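Local coordinates for UDP-L-Rhamnose Synthase (Acanthamoeba polyphaga mimivirus, PDB 7JID), which makes UDP-L-rhamnose, probably by an NADPH-dependent reduction, and binds NADP and UDP-rhamnose in a Rossmann-type short-chain dehydrogenase/reductase fold, at residues I227-L230 / I231-I234; N118-A121 / D122-G125. All coordinates share one frame; numbering follows the deposited sequence.

Contact 1 of 2, residues I227-L230 / I231-I234; sequences ILSL and IRDI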
ATOM      1  N   ILE A 227      21.430   6.872 -26.862  1.00  8.93           N
ATOM      2  CA  ILE A 227      20.182   6.918 -27.662  1.00  7.93           C
ATOM      3  C   ILE A 227      20.160   8.195 -28.506  1.00  9.63           C
ATOM      4  O   ILE A 227      19.957   8.079 -29.730  1.00 10.60           O
ATOM      5  CB  ILE A 227      18.922   6.841 -26.783  1.00  8.08           C
ATOM      6  CG1 ILE A 227      18.837   5.483 -26.101  1.00  8.29           C
ATOM      7  CG2 ILE A 227      17.682   7.122 -27.648  1.00  8.03           C
ATOM      8  CD1 ILE A 227      17.840   5.488 -24.991  1.00  8.89           C
ATOM      9  N   LEU A 228      20.460   9.342 -27.921  1.00  9.76           N
ATOM     10  CA  LEU A 228      20.385  10.611 -28.683  1.00 10.69           C
ATOM     11  C   LEU A 228      21.489  10.573 -29.739  1.00 10.86           C
ATOM     12  O   LEU A 228      21.259  11.099 -30.796  1.00 12.01           O
ATOM     13  CB  LEU A 228      20.501  11.810 -27.745  1.00 11.82           C
ATOM     14  CG  LEU A 228      19.274  11.963 -26.857  1.00 12.50           C
ATOM     15  CD1 LEU A 228      19.558  12.900 -25.702  1.00 13.53           C
ATOM     16  CD2 LEU A 228      18.060  12.405 -27.667  1.00 12.99           C
ATOM     17  N   SER A 229      22.661  10.049 -29.395  1.00 10.57           N
ATOM     18  CA  SER A 229      23.782   9.882 -30.375  1.00 11.26           C
ATOM     19  C   SER A 229      23.343   9.005 -31.574  1.00 13.36           C
ATOM     20  O   SER A 229      23.692   9.338 -32.728  1.00 12.97           O
ATOM     21  CB  SER A 229      25.022   9.379 -29.704  1.00 11.32           C
ATOM     22  OG  SER A 229      25.550  10.337 -28.806  1.00 11.62           O
ATOM     23  N   LEU A 230      22.595   7.915 -31.375  1.00 12.70           N
ATOM     24  CA  LEU A 230      22.093   7.128 -32.533  1.00 14.26           C
ATOM     25  C   LEU A 230      21.125   7.939 -33.378  1.00 15.15           C
ATOM     26  O   LEU A 230      21.190   7.846 -34.609  1.00 14.53           O
ATOM     27  CB  LEU A 230      21.417   5.865 -32.042  1.00 13.72           C
ATOM     28  CG  LEU A 230      22.360   4.783 -31.547  1.00 15.94           C
ATOM     29  CD1 LEU A 230      21.570   3.696 -30.845  1.00 17.53           C
ATOM     30  CD2 LEU A 230      23.175   4.209 -32.713  1.00 16.54           C
ATOM     31  N   ILE A 231      20.234   8.697 -32.746  1.00 13.91           N
ATOM     32  CA  ILE A 231      19.255   9.493 -33.527  1.00 14.34           C
ATOM     33  C   ILE A 231      20.048  10.506 -34.354  1.00 16.07           C
ATOM     34  O   ILE A 231      19.759  10.655 -35.551  1.00 16.77           O
ATOM     35  CB  ILE A 231      18.251  10.154 -32.576  1.00 14.78           C
ATOM     36  CG1 ILE A 231      17.355   9.094 -31.943  1.00 15.36           C
ATOM     37  CG2 ILE A 231      17.494  11.241 -33.305  1.00 14.45           C
ATOM     38  CD1 ILE A 231      16.516   9.587 -30.774  1.00 16.16           C
ATOM     39  N   ARG A 232      21.052  11.122 -33.747  1.00 14.89           N
ATOM     40  CA  ARG A 232      21.885  12.124 -34.442  1.00 15.27           C
ATOM     41  C   ARG A 232      22.608  11.458 -35.619  1.00 15.90           C
ATOM     42  O   ARG A 232      22.526  11.973 -36.763  1.00 16.38           O
ATOM     43  CB  ARG A 232      22.911  12.729 -33.495  1.00 15.02           C
ATOM     44  CG  ARG A 232      23.854  13.751 -34.123  1.00 14.41           C
ATOM     45  CD  ARG A 232      25.005  14.068 -33.181  1.00 15.06           C
ATOM     46  NE  ARG A 232      25.770  12.860 -32.948  1.00 17.70           N
ATOM     47  CZ  ARG A 232      26.448  12.561 -31.856  1.00 15.91           C
ATOM     48  NH1 ARG A 232      26.458  13.371 -30.807  1.00 18.18           N
ATOM     49  NH2 ARG A 232      27.071  11.397 -31.794  1.00 17.40           N
ATOM     50  N   ASP A 233      23.278  10.347 -35.342  1.00 15.44           N
ATOM     51  CA  ASP A 233      24.213   9.694 -36.294  1.00 17.16           C
ATOM     52  C   ASP A 233      23.463   8.931 -37.390  1.00 17.50           C
ATOM     53  O   ASP A 233      24.069   8.751 -38.466  1.00 21.60           O
ATOM     54  CB  ASP A 233      25.178   8.792 -35.539  1.00 16.16           C
ATOM     55  CG  ASP A 233      26.131   9.587 -34.677  1.00 18.11           C
ATOM     56  OD1 ASP A 233      26.299  10.784 -34.939  1.00 20.54           O
ATOM     57  OD2 ASP A 233      26.738   9.001 -33.783  1.00 20.67           O
ATOM     58  N   ILE A 234      22.225   8.507 -37.171  1.00 16.93           N
ATOM     59  CA  ILE A 234      21.401   7.799 -38.191  1.00 18.27           C
ATOM     60  C   ILE A 234      20.567   8.819 -38.985  1.00 21.02           C
ATOM     61  O   ILE A 234      20.550   8.712 -40.239  1.00 19.96           O
ATOM     62  CB  ILE A 234      20.578   6.653 -37.585  1.00 19.05           C
ATOM     63  CG1 ILE A 234      21.479   5.561 -37.015  1.00 19.26           C
ATOM     64  CG2 ILE A 234      19.619   6.052 -38.607  1.00 19.16           C
ATOM     65  CD1 ILE A 234      20.728   4.560 -36.212  1.00 19.01           C
TER
HETATM   66  O   HOH W   1      28.352  10.480 -29.446  1.00 40.35           O
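Ser229 and Arg232, one turn apart on helix 224-234, meet on its polar side: NH2 of Arg232 lies 3.5 Å from OG of Ser229, and the guanidinium lies across the serine with CA of Ser229 beneath one face. Trp241 packs against both residues. A water in the guanidinium plane joins them, accepting from Arg232 NH2 at 2.8 Å and donating to Ser229 OG. The small serine suits this place, since its hydroxyl, turned back beside its own backbone N, also hydrogen-bonds the carbonyl of Asn225. What fixes the arginine is Asp233: a salt bridge joins Arg232 NE to Asp233 OD1 at 2.9 Å, and Arg232 NH2 reaches Asp233 OD2 at 3.1 Å. Both oxygens lie near the guanidinium plane, but the carboxylate itself is turned, OD1 being met from above its plane. A bend at chi3 (62°) folds the arginine back along the helix to make this possible.

Ile227 and Ile231, both buried, lie side by side, CG2 of Ile227 being 4.1 Å from CD1 of Ile231, and rest on Ile176. Toward the more open margin, Leu230 CD2 and Ile234 CD1 repeat the contact at 4.3 Å, against Ile281 and Val285. Branched aliphatic residues suit these joints between helices. Main-chain i to i+4 bonds, such as Ile234 N to Leu230 O at 2.8 Å, set the spacing. The chemistry is that of the amphipathic last two turns of the helix: hydrocarbon packs one side against helices 175-181 and 277-287, while on the other an ion pair probably balances its charges locally.

Contact 2 of 2, residues N118-A121 / D122-G125; sequences NFSA and DEKG. With EDO (1,2-ethanediol), chain F.
Glu123 OE1 takes a hydrogen bond from each of two waters, and through them the carboxylate is joined to Asn118 and Ser120. The shorter, 2.6 Å from OE1 of Glu123, comes from a water that also accepts from Asn118 ND2 at 2.7 Å and lies 3.3 Å from Ser120 OG. The second water donates to the same oxygen and accepts from Asn118 N and Ser120 N. Glutamate suits this position because its chain, extended beyond CG (chi2 -176°), carries the carboxylate back over the preceding residues, where OE1 lies 3.7 Å from CB of Ser120.

Beneath this water network the backbone reverses in a type I beta turn from Ser120 to Glu123. Its closing bond, Glu123 N to Ser120 O, is weak at 3.3 Å, and a third water reinforces it by donating to both Ser120 O and Glu123 O. Small Ala121, its CB pointing away from the other half, fits the first corner unobstructed, and Asp122 follows at the second. Asp122 holds CG between its backbone N and carbonyl carbon (chi1 61°), which turns OD1 to within 3.6 Å of Ser120 CB. The backbone angles at Gly125 would press a beta carbon against the preceding carbonyl, which accounts for glycine. Ahead of the turn, beside Asn118, an ethanediol, probably from the crystallisation liquor, receives a weak hydrogen bond from Asn118 ND2 and is also hydrogen-bonded to Asn117 ND2.

Lying at the surface of the molecule, the turn belongs to the long loop between strand 103-109 and helix 138-150. Phe119, just before the turn, touches Pro189 and Leu221, in loops following strands 184-185 and 212-215, whereas Lys124 touches Asn263, just ahead of helix 265-270.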
ATOM      1  N   ASN A 118      27.075   0.733 -13.151  1.00 13.11           N
ATOM      2  CA  ASN A 118      28.362   1.468 -13.231  1.00 15.46           C
ATOM      3  C   ASN A 118      29.363   0.632 -14.044  1.00 15.53           C
ATOM      4  O   ASN A 118      30.530   1.073 -14.112  1.00 20.68           O
ATOM      5  CB  ASN A 118      28.887   1.826 -11.841  1.00 18.02           C
ATOM      6  CG  ASN A 118      27.888   2.609 -11.027  1.00 19.22           C
ATOM      7  OD1 ASN A 118      27.494   3.699 -11.445  1.00 24.43           O
ATOM      8  ND2 ASN A 118      27.503   2.081  -9.866  1.00 20.04           N
ATOM      9  N   PHE A 119      28.967  -0.547 -14.542  1.00 16.03           N
ATOM     10  CA  PHE A 119      29.796  -1.502 -15.321  1.00 15.76           C
ATOM     11  C   PHE A 119      30.893  -2.075 -14.405  1.00 16.11           C
ATOM     12  O   PHE A 119      31.856  -2.621 -14.909  1.00 15.82           O
ATOM     13  CB  PHE A 119      30.356  -0.869 -16.602  1.00 17.78           C
ATOM     14  CG  PHE A 119      29.365  -0.060 -17.397  1.00 17.40           C
ATOM     15  CD1 PHE A 119      28.365  -0.670 -18.134  1.00 20.85           C
ATOM     16  CD2 PHE A 119      29.495   1.313 -17.438  1.00 19.23           C
ATOM     17  CE1 PHE A 119      27.442   0.109 -18.828  1.00 18.00           C
ATOM     18  CE2 PHE A 119      28.598   2.083 -18.158  1.00 20.44           C
ATOM     19  CZ  PHE A 119      27.582   1.473 -18.853  1.00 19.34           C
ATOM     20  N   SER A 120      30.721  -1.954 -13.088  1.00 17.03           N
ATOM     21  CA  SER A 120      31.561  -2.651 -12.075  1.00 16.23           C
ATOM     22  C   SER A 120      31.604  -4.140 -12.418  1.00 15.83           C
ATOM     23  O   SER A 120      30.554  -4.786 -12.690  1.00 15.41           O
ATOM     24  CB  SER A 120      31.045  -2.371 -10.678  1.00 15.36           C
ATOM     25  OG  SER A 120      31.200  -0.995 -10.394  1.00 17.75           O
ATOM     26  N   ALA A 121      32.790  -4.749 -12.462  1.00 14.63           N
ATOM     27  CA  ALA A 121      32.933  -6.143 -12.935  1.00 14.22           C
ATOM     28  C   ALA A 121      32.280  -7.157 -11.991  1.00 14.12           C
ATOM     29  O   ALA A 121      32.078  -8.285 -12.391  1.00 14.80           O
ATOM     30  CB  ALA A 121      34.404  -6.453 -13.096  1.00 13.73           C
ATOM     31  N   ASP A 122      31.926  -6.779 -10.751  1.00 14.36           N
ATOM     32  CA  ASP A 122      31.385  -7.746  -9.761  1.00 17.64           C
ATOM     33  C   ASP A 122      29.866  -7.584  -9.572  1.00 19.50           C
ATOM     34  O   ASP A 122      29.304  -8.224  -8.667  1.00 20.52           O
ATOM     35  CB  ASP A 122      32.080  -7.536  -8.422  1.00 17.58           C
ATOM     36  CG  ASP A 122      31.889  -6.172  -7.800  1.00 19.73           C
ATOM     37  OD1 ASP A 122      31.546  -5.160  -8.509  1.00 15.72           O
ATOM     38  OD2 ASP A 122      32.152  -6.093  -6.587  1.00 26.07           O
ATOM     39  N   GLU A 123      29.198  -6.819 -10.428  1.00 17.39           N
ATOM     40  CA  GLU A 123      27.753  -6.525 -10.213  1.00 17.52           C
ATOM     41  C   GLU A 123      26.980  -6.932 -11.468  1.00 17.00           C
ATOM     42  O   GLU A 123      27.353  -6.479 -12.562  1.00 17.59           O
ATOM     43  CB  GLU A 123      27.559  -5.052  -9.909  1.00 18.11           C
ATOM     44  CG  GLU A 123      28.016  -4.653  -8.513  1.00 20.03           C
ATOM     45  CD  GLU A 123      27.748  -3.205  -8.169  1.00 22.43           C
ATOM     46  OE1 GLU A 123      27.711  -2.378  -9.077  1.00 21.17           O
ATOM     47  OE2 GLU A 123      27.618  -2.895  -6.974  1.00 28.74           O
ATOM     48  N   LYS A 124      26.052  -7.860 -11.311  1.00 13.98           N
ATOM     49  CA  LYS A 124      25.307  -8.461 -12.452  1.00 15.15           C
ATOM     50  C   LYS A 124      23.866  -7.947 -12.502  1.00 12.82           C
ATOM     51  O   LYS A 124      23.147  -8.379 -13.391  1.00 13.44           O
ATOM     52  CB  LYS A 124      25.329  -9.987 -12.363  1.00 18.86           C
ATOM     53  CG  LYS A 124      26.693 -10.638 -12.585  1.00 24.38           C
ATOM     54  CD  LYS A 124      27.692  -9.753 -13.277  1.00 28.10           C
ATOM     55  CE  LYS A 124      29.040 -10.400 -13.531  1.00 33.82           C
ATOM     56  NZ  LYS A 124      29.230 -10.618 -14.980  1.00 36.95           N
ATOM     57  N   GLY A 125      23.465  -7.038 -11.612  1.00 11.62           N
ATOM     58  CA  GLY A 125      22.137  -6.397 -11.690  1.00 11.88           C
ATOM     59  C   GLY A 125      21.172  -6.934 -10.648  1.00 11.08           C
ATOM     60  O   GLY A 125      21.396  -8.062 -10.112  1.00 11.07           O
TER
HETATM   61  C1  EDO F 304      23.340   4.158  -9.599  1.00 20.92           C
HETATM   62  O1  EDO F 304      24.737   4.032  -9.872  1.00 27.10           O
HETATM   63  C2  EDO F 304      22.678   5.358 -10.177  1.00 23.37           C
HETATM   64  O2  EDO F 304      23.028   5.746 -11.466  1.00 19.84           O
HETATM   65  O   HOH W   2      27.919  -1.684 -11.742  1.00 14.91           O
HETATM   66  O   HOH W   3      28.642   0.010  -8.657  1.00 25.94           O
HETATM   67  O   HOH W   4      28.053  -3.986 -13.195  1.00 22.25           O

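From the N terminus the chain first builds the strands of the parallel sheet up to 103-109, then enters the long loop where contact 2 closes a tight turn before helix 138-150. After strands 157-162 and 212-215 it reaches helix 224-234, whose last turns form contact 1. Each contact is local; they follow in series, neither nested nor crossed, with centres about 26 Å apart and nearest atoms about 11 Å apart. Contact 2 shapes a surface loop whose Phe119 touches Leu221, shortly before the helix of contact 1 begins. The residues of contact 1 also pack that helix against its neighbours, with the side chain of Leu228 about 8 Å from the bound UDP-rhamnose.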